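Local coordinates for glideosome-associated protein 50 (Plasmodium falciparum 3D7, PDB 3TGH), which is a component of the glideosome of the malaria parasite and probably anchors this invasion motor to the inner membrane complex, at residues M237-E241 with I299-L304. Sequence-based numbering, arbitrary orientation.
Sequences MEVIE and IYTHKL
Glu241 and His302 make the one direct hydrogen bond between strands 237-241 and 299-304, which belong to the two facing sheets of the metallophosphoesterase sandwich and whose axes in these segments approach to 9.4 Å at 30°. His302 NE2 donates to Glu241 OE1 (2.7 Å, nearly straight at 167°); the acceptor lies in the ring plane, whereas the donor sits above the carboxylate plane, the two planes being almost perpendicular. Glutamate suits this partly exposed end: its extended chain, with CG anti to the backbone N (chi1 -163°), spans the gap, and its charge tolerates solvent. A water within hydrogen-bonding distance of Glu241 OE1 and of Lys303 O (2.7 Å from the latter) may bridge the carboxylate to the opposite backbone.

The apolar contacts follow along the strands. Branched Val239 serves two rings at once: CG2 sits over the His302 face in a CH-pi contact, 3.9 Å from the centroid, while CG1 meets Tyr300 CE2 at 3.6 Å. Tyr300 also stacks on Phe269 of strand 267-271, in the opposite sheet. Beyond them, flexible Met237, bent at chi3, brings CE to Ile299 CD1 (3.9 Å).

Methyl and hydrogen bond together restrain the imidazole's rotation, and the carboxylate may raise its pKa; the interface thus has a polar, hydrated end beside an apolar one.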
ATOM      1  N   MET A 237       8.657 -11.071   1.129  1.00 27.07           N
ATOM      2  CA  MET A 237       7.565 -10.883   2.072  1.00 26.63           C
ATOM      3  C   MET A 237       8.147 -10.926   3.471  1.00 27.38           C
ATOM      4  O   MET A 237       9.077 -11.695   3.742  1.00 28.90           O
ATOM      5  CB  MET A 237       6.497 -11.967   1.888  1.00 28.98           C
ATOM      6  CG  MET A 237       5.763 -11.857   0.547  1.00 35.08           C
ATOM      7  SD  MET A 237       4.429 -13.070   0.295  1.00 41.94           S
ATOM      8  CE  MET A 237       5.274 -14.591   0.643  1.00 32.17           C
ATOM      9  N   GLU A 238       7.618 -10.093   4.356  1.00 25.44           N
ATOM     10  CA  GLU A 238       8.080 -10.057   5.738  1.00 27.23           C
ATOM     11  C   GLU A 238       7.070  -9.380   6.652  1.00 28.15           C
ATOM     12  O   GLU A 238       6.304  -8.507   6.217  1.00 25.33           O
ATOM     13  CB  GLU A 238       9.425  -9.319   5.836  1.00 28.98           C
ATOM     14  CG  GLU A 238       9.943  -9.146   7.277  1.00 29.66           C
ATOM     15  CD  GLU A 238      11.431  -8.860   7.362  1.00 35.10           C
ATOM     16  OE1 GLU A 238      11.968  -8.123   6.505  1.00 35.89           O
ATOM     17  OE2 GLU A 238      12.067  -9.370   8.306  1.00 35.00           O
ATOM     18  N   VAL A 239       7.066  -9.792   7.916  1.00 25.77           N
ATOM     19  CA  VAL A 239       6.424  -9.009   8.958  1.00 28.35           C
ATOM     20  C   VAL A 239       7.393  -8.808  10.131  1.00 30.12           C
ATOM     21  O   VAL A 239       7.977  -9.771  10.662  1.00 30.32           O
ATOM     22  CB  VAL A 239       5.053  -9.601   9.404  1.00 32.61           C
ATOM     23  CG1 VAL A 239       5.169 -11.067   9.758  1.00 33.76           C
ATOM     24  CG2 VAL A 239       4.467  -8.786  10.570  1.00 33.77           C
ATOM     25  N   ILE A 240       7.603  -7.537  10.468  1.00 27.26           N
ATOM     26  CA  ILE A 240       8.373  -7.112  11.630  1.00 29.70           C
ATOM     27  C   ILE A 240       7.410  -6.404  12.569  1.00 31.81           C
ATOM     28  O   ILE A 240       6.725  -5.467  12.157  1.00 31.16           O
ATOM     29  CB  ILE A 240       9.511  -6.166  11.210  1.00 29.34           C
ATOM     30  CG1 ILE A 240      10.598  -6.966  10.483  1.00 30.51           C
ATOM     31  CG2 ILE A 240      10.091  -5.417  12.424  1.00 31.45           C
ATOM     32  CD1 ILE A 240      11.618  -6.113   9.748  1.00 29.11           C
ATOM     33  N   GLU A 241       7.324  -6.862  13.815  1.00 35.42           N
ATOM     34  CA  GLU A 241       6.383  -6.271  14.763  1.00 38.78           C
ATOM     35  C   GLU A 241       7.128  -5.607  15.901  1.00 42.53           C
ATOM     36  O   GLU A 241       8.008  -6.216  16.514  1.00 40.66           O
ATOM     37  CB  GLU A 241       5.394  -7.306  15.308  1.00 42.21           C
ATOM     38  CG  GLU A 241       4.171  -6.648  15.965  1.00 44.94           C
ATOM     39  CD  GLU A 241       3.190  -7.639  16.573  1.00 51.91           C
ATOM     40  OE1 GLU A 241       2.920  -8.690  15.951  1.00 51.23           O
ATOM     41  OE2 GLU A 241       2.674  -7.348  17.677  1.00 56.75           O
ATOM     42  N   ILE A 299       1.521 -19.253   3.781  1.00 30.32           N
ATOM     43  CA  ILE A 299       2.731 -19.699   4.479  1.00 33.87           C
ATOM     44  C   ILE A 299       2.969 -18.979   5.803  1.00 34.00           C
ATOM     45  O   ILE A 299       3.851 -19.372   6.576  1.00 33.56           O
ATOM     46  CB  ILE A 299       3.985 -19.637   3.577  1.00 33.62           C
ATOM     47  CG1 ILE A 299       4.228 -18.233   3.018  1.00 34.98           C
ATOM     48  CG2 ILE A 299       3.852 -20.644   2.439  1.00 35.70           C
ATOM     49  CD1 ILE A 299       5.602 -18.075   2.373  1.00 35.75           C
ATOM     50  N   TYR A 300       2.183 -17.940   6.075  1.00 31.17           N
ATOM     51  CA  TYR A 300       2.206 -17.291   7.382  1.00 31.83           C
ATOM     52  C   TYR A 300       0.927 -16.503   7.621  1.00 31.25           C
ATOM     53  O   TYR A 300       0.423 -15.843   6.714  1.00 30.04           O
ATOM     54  CB  TYR A 300       3.410 -16.353   7.520  1.00 32.37           C
ATOM     55  CG  TYR A 300       3.637 -15.890   8.948  1.00 32.56           C
ATOM     56  CD1 TYR A 300       4.175 -16.752   9.902  1.00 37.88           C
ATOM     57  CD2 TYR A 300       3.302 -14.601   9.347  1.00 34.10           C
ATOM     58  CE1 TYR A 300       4.372 -16.339  11.216  1.00 38.56           C
ATOM     59  CE2 TYR A 300       3.499 -14.179  10.654  1.00 36.38           C
ATOM     60  CZ  TYR A 300       4.031 -15.046  11.581  1.00 40.90           C
ATOM     61  OH  TYR A 300       4.216 -14.619  12.871  1.00 46.66           O
ATOM     62  N   THR A 301       0.423 -16.573   8.851  1.00 31.58           N
ATOM     63  CA  THR A 301      -0.734 -15.788   9.259  1.00 32.43           C
ATOM     64  C   THR A 301      -0.360 -14.931  10.461  1.00 32.97           C
ATOM     65  O   THR A 301       0.034 -15.456  11.507  1.00 32.11           O
ATOM     66  CB  THR A 301      -1.923 -16.688   9.604  1.00 34.74           C
ATOM     67  OG1 THR A 301      -2.219 -17.522   8.477  1.00 33.08           O
ATOM     68  CG2 THR A 301      -3.148 -15.854   9.951  1.00 35.00           C
ATOM     69  N   HIS A 302      -0.448 -13.616  10.288  1.00 30.45           N
ATOM     70  CA  HIS A 302      -0.143 -12.665  11.349  1.00 31.10           C
ATOM     71  C   HIS A 302      -1.441 -12.069  11.875  1.00 32.66           C
ATOM     72  O   HIS A 302      -2.303 -11.664  11.099  1.00 31.77           O
ATOM     73  CB  HIS A 302       0.764 -11.548  10.832  1.00 31.10           C
ATOM     74  CG  HIS A 302       1.093 -10.524  11.870  1.00 33.88           C
ATOM     75  ND1 HIS A 302       0.471  -9.295  11.925  1.00 36.54           N
ATOM     76  CD2 HIS A 302       1.946 -10.561  12.920  1.00 35.93           C
ATOM     77  CE1 HIS A 302       0.944  -8.612  12.953  1.00 38.98           C
ATOM     78  NE2 HIS A 302       1.841  -9.357  13.571  1.00 36.35           N
ATOM     79  N   LYS A 303      -1.572 -12.006  13.195  1.00 33.56           N
ATOM     80  CA  LYS A 303      -2.763 -11.450  13.829  1.00 35.58           C
ATOM     81  C   LYS A 303      -2.375 -10.287  14.731  1.00 36.31           C
ATOM     82  O   LYS A 303      -1.496 -10.417  15.595  1.00 36.73           O
ATOM     83  CB  LYS A 303      -3.504 -12.526  14.626  1.00 38.50           C
ATOM     84  CG  LYS A 303      -4.008 -13.681  13.759  1.00 43.02           C
ATOM     85  CD  LYS A 303      -4.695 -14.771  14.568  1.00 50.23           C
ATOM     86  CE  LYS A 303      -5.244 -15.859  13.649  1.00 53.21           C
ATOM     87  NZ  LYS A 303      -5.725 -17.052  14.401  1.00 56.90           N
ATOM     88  N   LEU A 304      -3.025  -9.149  14.511  1.00 33.74           N
ATOM     89  CA  LEU A 304      -2.826  -7.958  15.317  1.00 36.52           C
ATOM     90  C   LEU A 304      -4.153  -7.612  16.001  1.00 37.04           C
ATOM     91  O   LEU A 304      -5.181  -7.490  15.335  1.00 37.44           O
ATOM     92  CB  LEU A 304      -2.349  -6.807  14.421  1.00 37.05           C
ATOM     93  CG  LEU A 304      -1.729  -5.596  15.123  1.00 40.32           C
ATOM     94  CD1 LEU A 304      -0.355  -5.948  15.676  1.00 43.13           C
ATOM     95  CD2 LEU A 304      -1.628  -4.414  14.182  1.00 41.59           C
TER
HETATM   96  O   HOH W   1       0.275  -9.296  17.308  1.00 33.34           O